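Local coordinates for beta-N-acetylhexosaminidase (Bacteroides fragilis, PDB 4PYS), which probably removes terminal N-acetylhexosamine residues from glycans or glycoconjugates, as a family 20 glycoside hydrolase, at residues Ile224-His229 / Leu321-Arg326; Phe269-Leu274 / Ala328-Gln333. All coordinates share one frame; numbering follows the deposited sequence.

Interaction 1: residues Ile224-His229 / Leu321-Arg326; sequences IDMPGH and LWFSAR
The loop carrying Met-226 and Pro-227 runs past helix 316-333 at some distance, with the CA atoms of Pro-227 and Phe-323 8.1 Å apart. Side chains fill that gap, and the Phe-323 ring does most of the reaching. Its CG lies anti to the backbone N (chi1 171°), which sends the ring out from the helix to the loop. The CE2 and CZ corner makes the contact. Met-226, a selenomethionine, meets this corner at about a right angle. Its CB lies in the ring plane, 3.9 Å from Phe-323 CZ. Met-226 CG is 3.8 Å from Phe-323 CE2, also near the plane. The selenium then lies obliquely to the ring, 5.1 Å from the centroid of Phe-323, as a Met-aromatic contact. A bend at chi3 (74°) turns the methyl end of Met-226 off the ring.

The loop follows strand 219-223 of the (beta/alpha)8 barrel, at the C-terminal strand ends where active sites of this fold lie. Further along it, His-229 is hydrogen-bonded to Asp-291 and Glu-170. Helix 316-333 belongs to the outer layer of the barrel.

The peptide bond between Met-226 and Pro-227 is cis. The Pro-227 and Phe-323 side chains run past each other, pointing opposite ways, with Pro-227 CD 4.0 Å from Phe-323 CE2. Pro-227 N comes to 3.8 Å from the same Phe-323 CE2, on an oblique line to the ring. All three touching residues are buried. Leu-267 of helix 264-280 also packs on Phe-323, while Met-327 packs on Met-226.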
loop_
_atom_site.group_PDB
_atom_site.type_symbol
_atom_site.label_atom_id
_atom_site.label_comp_id
_atom_site.label_asym_id
_atom_site.label_seq_id
_atom_site.Cartn_x
_atom_site.Cartn_y
_atom_site.Cartn_z
ATOM N N ILE A 224 -8.648 -0.854 -10.017
ATOM C CA ILE A 224 -9.576 -0.381 -11.033
ATOM C C ILE A 224 -10.960 -0.748 -10.524
ATOM O O ILE A 224 -11.334 -1.922 -10.531
ATOM C CB ILE A 224 -9.343 -1.078 -12.374
ATOM C CG1 ILE A 224 -7.848 -1.111 -12.713
ATOM C CG2 ILE A 224 -10.149 -0.383 -13.484
ATOM C CD1 ILE A 224 -7.232 0.275 -12.893
ATOM N N ASP A 225 -11.715 0.251 -10.082
ATOM C CA ASP A 225 -13.012 0.003 -9.462
ATOM C C ASP A 225 -14.106 -0.346 -10.451
ATOM O O ASP A 225 -14.323 0.354 -11.439
ATOM C CB ASP A 225 -13.438 1.195 -8.613
ATOM C CG ASP A 225 -13.007 1.043 -7.197
ATOM O OD1 ASP A 225 -12.329 0.032 -6.949
ATOM O OD2 ASP A 225 -13.329 1.896 -6.346
HETATM N N MSE A 226 -14.795 -1.439 -10.160
HETATM C CA MSE A 226 -15.914 -1.883 -10.965
HETATM C C MSE A 226 -16.766 -2.756 -10.046
HETATM O O MSE A 226 -16.229 -3.423 -9.154
HETATM C CB MSE A 226 -15.411 -2.659 -12.187
HETATM C CG MSE A 226 -14.427 -3.768 -11.852
HETATM SE SE MSE A 226 -13.672 -4.589 -13.455
HETATM C CE MSE A 226 -12.467 -3.139 -13.973
ATOM N N PRO A 227 -18.096 -2.740 -10.235
ATOM C CA PRO A 227 -18.814 -1.983 -11.270
ATOM C C PRO A 227 -19.147 -0.563 -10.824
ATOM O O PRO A 227 -19.562 0.252 -11.651
ATOM C CB PRO A 227 -20.103 -2.785 -11.439
ATOM C CG PRO A 227 -20.368 -3.324 -10.066
ATOM C CD PRO A 227 -19.011 -3.576 -9.437
ATOM N N GLY A 228 -18.961 -0.273 -9.539
ATOM C CA GLY A 228 -19.274 1.039 -8.997
ATOM C C GLY A 228 -18.115 2.002 -9.165
ATOM O O GLY A 228 -17.106 1.650 -9.780
ATOM N N HIS A 229 -18.257 3.212 -8.624
ATOM C CA HIS A 229 -17.252 4.265 -8.792
ATOM C C HIS A 229 -16.918 4.492 -10.268
ATOM O O HIS A 229 -15.755 4.641 -10.642
ATOM C CB HIS A 229 -15.993 3.932 -7.994
ATOM C CG HIS A 229 -16.256 3.701 -6.540
ATOM N ND1 HIS A 229 -16.129 4.696 -5.594
ATOM C CD2 HIS A 229 -16.665 2.596 -5.873
ATOM C CE1 HIS A 229 -16.441 4.212 -4.405
ATOM N NE2 HIS A 229 -16.770 2.940 -4.546
ATOM N N LEU A 321 -21.777 -10.386 -7.865
ATOM C CA LEU A 321 -20.906 -11.541 -7.658
ATOM C C LEU A 321 -20.540 -12.209 -8.984
ATOM O O LEU A 321 -19.371 -12.518 -9.230
ATOM C CB LEU A 321 -21.577 -12.558 -6.734
ATOM C CG LEU A 321 -21.630 -12.177 -5.260
ATOM C CD1 LEU A 321 -22.365 -13.219 -4.432
ATOM C CD2 LEU A 321 -20.228 -12.037 -4.776
ATOM N N TRP A 322 -21.544 -12.438 -9.825
ATOM C CA TRP A 322 -21.322 -13.014 -11.149
ATOM C C TRP A 322 -20.350 -12.154 -11.945
ATOM O O TRP A 322 -19.395 -12.660 -12.535
ATOM C CB TRP A 322 -22.638 -13.145 -11.916
ATOM C CG TRP A 322 -22.458 -13.644 -13.329
ATOM C CD1 TRP A 322 -22.357 -14.945 -13.734
ATOM C CD2 TRP A 322 -22.361 -12.845 -14.516
ATOM N NE1 TRP A 322 -22.205 -15.003 -15.102
ATOM C CE2 TRP A 322 -22.202 -13.728 -15.604
ATOM C CE3 TRP A 322 -22.391 -11.469 -14.764
ATOM C CZ2 TRP A 322 -22.073 -13.277 -16.918
ATOM C CZ3 TRP A 322 -22.264 -11.025 -16.071
ATOM C CH2 TRP A 322 -22.107 -11.926 -17.129
ATOM N N PHE A 323 -20.600 -10.849 -11.948
ATOM C CA PHE A 323 -19.724 -9.899 -12.611
ATOM C C PHE A 323 -18.302 -9.949 -12.043
ATOM O O PHE A 323 -17.324 -10.005 -12.790
ATOM C CB PHE A 323 -20.289 -8.486 -12.480
ATOM C CG PHE A 323 -19.346 -7.423 -12.950
ATOM C CD1 PHE A 323 -19.278 -7.089 -14.295
ATOM C CD2 PHE A 323 -18.512 -6.766 -12.048
ATOM C CE1 PHE A 323 -18.400 -6.120 -14.735
ATOM C CE2 PHE A 323 -17.632 -5.795 -12.481
ATOM C CZ PHE A 323 -17.577 -5.470 -13.828
ATOM N N SER A 324 -18.191 -9.917 -10.719
ATOM C CA SER A 324 -16.893 -9.987 -10.067
ATOM C C SER A 324 -16.205 -11.296 -10.420
ATOM O O SER A 324 -14.996 -11.340 -10.630
ATOM C CB SER A 324 -17.052 -9.871 -8.550
ATOM O OG SER A 324 -17.554 -8.600 -8.196
ATOM N N ALA A 325 -16.988 -12.361 -10.499
ATOM C CA ALA A 325 -16.456 -13.669 -10.857
ATOM C C ALA A 325 -15.874 -13.679 -12.273
ATOM O O ALA A 325 -14.803 -14.240 -12.503
ATOM C CB ALA A 325 -17.538 -14.730 -10.721
ATOM N N ARG A 326 -16.581 -13.064 -13.219
ATOM C CA ARG A 326 -16.109 -13.012 -14.602
ATOM C C ARG A 326 -14.784 -12.258 -14.718
ATOM O O ARG A 326 -13.889 -12.669 -15.460
ATOM C CB ARG A 326 -17.152 -12.366 -15.520
ATOM C CG ARG A 326 -18.483 -13.104 -15.623
ATOM C CD ARG A 326 -18.314 -14.573 -15.998
ATOM N NE ARG A 326 -18.704 -15.433 -14.883
ATOM C CZ ARG A 326 -17.996 -16.473 -14.452
ATOM N NH1 ARG A 326 -16.862 -16.803 -15.055
ATOM N NH2 ARG A 326 -18.425 -17.190 -13.423
#

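Interaction 2: residues Phe269-Leu274 / Ala328-Gln333; sequences FLKNVL and ADYLKQ
Lys-271 lays the aliphatic part of its side chain over one face of the Tyr-330 ring. Lys-271 CG sits almost on the ring normal, 10° off it and 3.9 Å from the Tyr-330 centroid, a CH-pi contact. The lysine chain, extended beyond CG, passes over the ring from CB beside Tyr-330 CE2 and CZ to CD and CE beside CD1. Lys-271 CD is 3.8 Å from Tyr-330 CD1.

Tyr-330 reaches the other helix because its CG is anti to the backbone N (chi1 -168°). The CE2 edge of the ring comes close to the Lys-271 backbone, with Tyr-330 CE2 3.6 Å from Lys-271 O. Leu-274 CB stands near the ring plane, at the edge by Tyr-330 CD2. Leu-274, about a turn after Lys-271, also meets Leu-331, the residue next to Tyr-330; the two side chains cross at about a right angle. Leu-274 CD1 touches Leu-331 CG at 4.2 Å.

Tyr-330 OH is hydrogen-bonded to Asp-275 OD1 of helix 264-280. A water also donates to Tyr-330 OH (3.0 Å) and to Asn-272 OD1 (3.1 Å from the water). These bonds tie the far end of the ring to that helix. Asn-272 ND2 is in turn held by the Tyr-181 hydroxyl.

The axes of the two segments come within 10.8 Å and run 36° apart in the same general direction. They belong to neighbouring outer helices of the (beta/alpha)8 barrel, before and after strand 285-287. Met-327 of helix 316-333 packs on Leu-270, Lys-271 and Leu-274, and Ala-328 and Leu-331 rest on Ala-338 of barrel strand 337-341.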
loop_
_atom_site.group_PDB
_atom_site.type_symbol
_atom_site.label_atom_id
_atom_site.label_comp_id
_atom_site.label_asym_id
_atom_site.label_seq_id
_atom_site.Cartn_x
_atom_site.Cartn_y
_atom_site.Cartn_z
ATOM N N PHE A 269 -15.323 -4.305 -22.640
ATOM C CA PHE A 269 -14.638 -3.046 -22.367
ATOM C C PHE A 269 -13.722 -3.186 -21.157
ATOM O O PHE A 269 -12.547 -2.813 -21.199
ATOM C CB PHE A 269 -15.663 -1.936 -22.104
ATOM C CG PHE A 269 -15.054 -0.566 -21.879
ATOM C CD1 PHE A 269 -14.543 -0.206 -20.638
ATOM C CD2 PHE A 269 -15.034 0.376 -22.903
ATOM C CE1 PHE A 269 -13.995 1.054 -20.430
ATOM C CE2 PHE A 269 -14.496 1.642 -22.699
ATOM C CZ PHE A 269 -13.972 1.980 -21.468
ATOM N N LEU A 270 -14.270 -3.713 -20.071
ATOM C CA LEU A 270 -13.518 -3.788 -18.825
ATOM C C LEU A 270 -12.368 -4.795 -18.934
ATOM O O LEU A 270 -11.292 -4.585 -18.367
ATOM C CB LEU A 270 -14.457 -4.093 -17.659
ATOM C CG LEU A 270 -15.417 -2.937 -17.354
ATOM C CD1 LEU A 270 -16.463 -3.328 -16.338
ATOM C CD2 LEU A 270 -14.651 -1.718 -16.870
ATOM N N LYS A 271 -12.586 -5.869 -19.685
ATOM C CA LYS A 271 -11.511 -6.816 -19.966
ATOM C C LYS A 271 -10.382 -6.148 -20.756
ATOM O O LYS A 271 -9.204 -6.340 -20.446
ATOM C CB LYS A 271 -12.045 -8.041 -20.711
ATOM C CG LYS A 271 -12.835 -8.994 -19.817
ATOM C CD LYS A 271 -13.394 -10.168 -20.612
ATOM C CE LYS A 271 -14.109 -11.172 -19.707
ATOM N NZ LYS A 271 -14.888 -12.195 -20.484
ATOM N N ASN A 272 -10.743 -5.359 -21.767
ATOM C CA ASN A 272 -9.750 -4.604 -22.530
ATOM C C ASN A 272 -8.945 -3.668 -21.629
ATOM O O ASN A 272 -7.730 -3.520 -21.795
ATOM C CB ASN A 272 -10.416 -3.829 -23.671
ATOM C CG ASN A 272 -10.966 -4.747 -24.759
ATOM O OD1 ASN A 272 -10.539 -5.893 -24.892
ATOM N ND2 ASN A 272 -11.920 -4.244 -25.539
ATOM N N VAL A 273 -9.624 -3.041 -20.671
ATOM C CA VAL A 273 -8.941 -2.178 -19.707
ATOM C C VAL A 273 -7.958 -2.994 -18.867
ATOM O O VAL A 273 -6.813 -2.594 -18.672
ATOM C CB VAL A 273 -9.932 -1.445 -18.776
ATOM C CG1 VAL A 273 -9.187 -0.759 -17.630
ATOM C CG2 VAL A 273 -10.743 -0.429 -19.555
ATOM N N LEU A 274 -8.399 -4.146 -18.382
ATOM C CA LEU A 274 -7.528 -4.979 -17.557
ATOM C C LEU A 274 -6.345 -5.536 -18.354
ATOM O O LEU A 274 -5.273 -5.785 -17.789
ATOM C CB LEU A 274 -8.320 -6.111 -16.899
ATOM C CG LEU A 274 -9.289 -5.686 -15.797
ATOM C CD1 LEU A 274 -9.875 -6.894 -15.146
ATOM C CD2 LEU A 274 -8.583 -4.857 -14.748
ATOM N N ALA A 328 -12.570 -11.694 -12.220
ATOM C CA ALA A 328 -11.550 -12.447 -11.511
ATOM C C ALA A 328 -11.095 -13.633 -12.362
ATOM O O ALA A 328 -9.909 -13.959 -12.401
ATOM C CB ALA A 328 -12.073 -12.914 -10.169
ATOM N N ASP A 329 -12.034 -14.277 -13.050
ATOM C CA ASP A 329 -11.662 -15.390 -13.919
ATOM C C ASP A 329 -10.760 -14.910 -15.046
ATOM O O ASP A 329 -9.829 -15.610 -15.448
ATOM C CB ASP A 329 -12.891 -16.101 -14.483
ATOM C CG ASP A 329 -13.166 -17.417 -13.785
ATOM O OD1 ASP A 329 -12.357 -18.357 -13.946
ATOM O OD2 ASP A 329 -14.190 -17.509 -13.076
ATOM N N TYR A 330 -11.034 -13.710 -15.548
ATOM C CA TYR A 330 -10.198 -13.122 -16.580
ATOM C C TYR A 330 -8.780 -12.901 -16.057
ATOM O O TYR A 330 -7.797 -13.224 -16.734
ATOM C CB TYR A 330 -10.776 -11.794 -17.059
ATOM C CG TYR A 330 -10.101 -11.310 -18.305
ATOM C CD1 TYR A 330 -10.256 -12.004 -19.496
ATOM C CD2 TYR A 330 -9.285 -10.182 -18.297
ATOM C CE1 TYR A 330 -9.637 -11.592 -20.647
ATOM C CE2 TYR A 330 -8.656 -9.755 -19.461
ATOM C CZ TYR A 330 -8.840 -10.473 -20.630
ATOM O OH TYR A 330 -8.236 -10.080 -21.806
ATOM N N LEU A 331 -8.686 -12.342 -14.855
ATOM C CA LEU A 331 -7.392 -12.127 -14.225
ATOM C C LEU A 331 -6.699 -13.469 -13.998
ATOM O O LEU A 331 -5.484 -13.583 -14.169
ATOM C CB LEU A 331 -7.546 -11.362 -12.914
ATOM C CG LEU A 331 -7.808 -9.867 -13.077
ATOM C CD1 LEU A 331 -7.981 -9.219 -11.722
ATOM C CD2 LEU A 331 -6.660 -9.223 -13.843
ATOM N N LYS A 332 -7.482 -14.485 -13.645
ATOM C CA LYS A 332 -6.936 -15.820 -13.413
ATOM C C LYS A 332 -6.235 -16.373 -14.653
ATOM O O LYS A 332 -5.145 -16.939 -14.551
ATOM C CB LYS A 332 -8.027 -16.787 -12.944
ATOM C CG LYS A 332 -7.495 -18.159 -12.557
ATOM C CD LYS A 332 -8.557 -19.000 -11.884
ATOM C CE LYS A 332 -8.082 -20.433 -11.711
ATOM N NZ LYS A 332 -9.102 -21.262 -11.017
ATOM N N GLN A 333 -6.841 -16.193 -15.822
ATOM C CA GLN A 333 -6.234 -16.693 -17.059
ATOM C C GLN A 333 -5.015 -15.854 -17.450
ATOM O O GLN A 333 -4.226 -16.248 -18.302
ATOM C CB GLN A 333 -7.262 -16.799 -18.199
ATOM C CG GLN A 333 -7.615 -15.498 -18.916
ATOM C CD GLN A 333 -8.787 -15.669 -19.887
ATOM O OE1 GLN A 333 -9.805 -16.273 -19.547
ATOM N NE2 GLN A 333 -8.641 -15.138 -21.099
HETATM O O HOH W 1 -10.080 -8.698 -23.735
#

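How the interactions relate
Both interactions use helix 316-333, about two turns apart, with centres 10 Å from each other. Interaction 1 joins it to a loop at the strand ends; interaction 2 joins it to the neighbouring helix 264-280. Interaction 1 is fully buried and apolar. Interaction 2 is buried only on its leucine side; toward the surface, the tyrosine hydroxyl brings in a water and a carboxylate, and the lysine adds its aliphatic chain. An aromatic ring anchors each contact, met at its edge in interaction 1 and over a face in interaction 2. The two join directly through Leu-270: its CD1 is 3.5 Å from Phe-323 CZ, and its CD2 touches Met-226 CE.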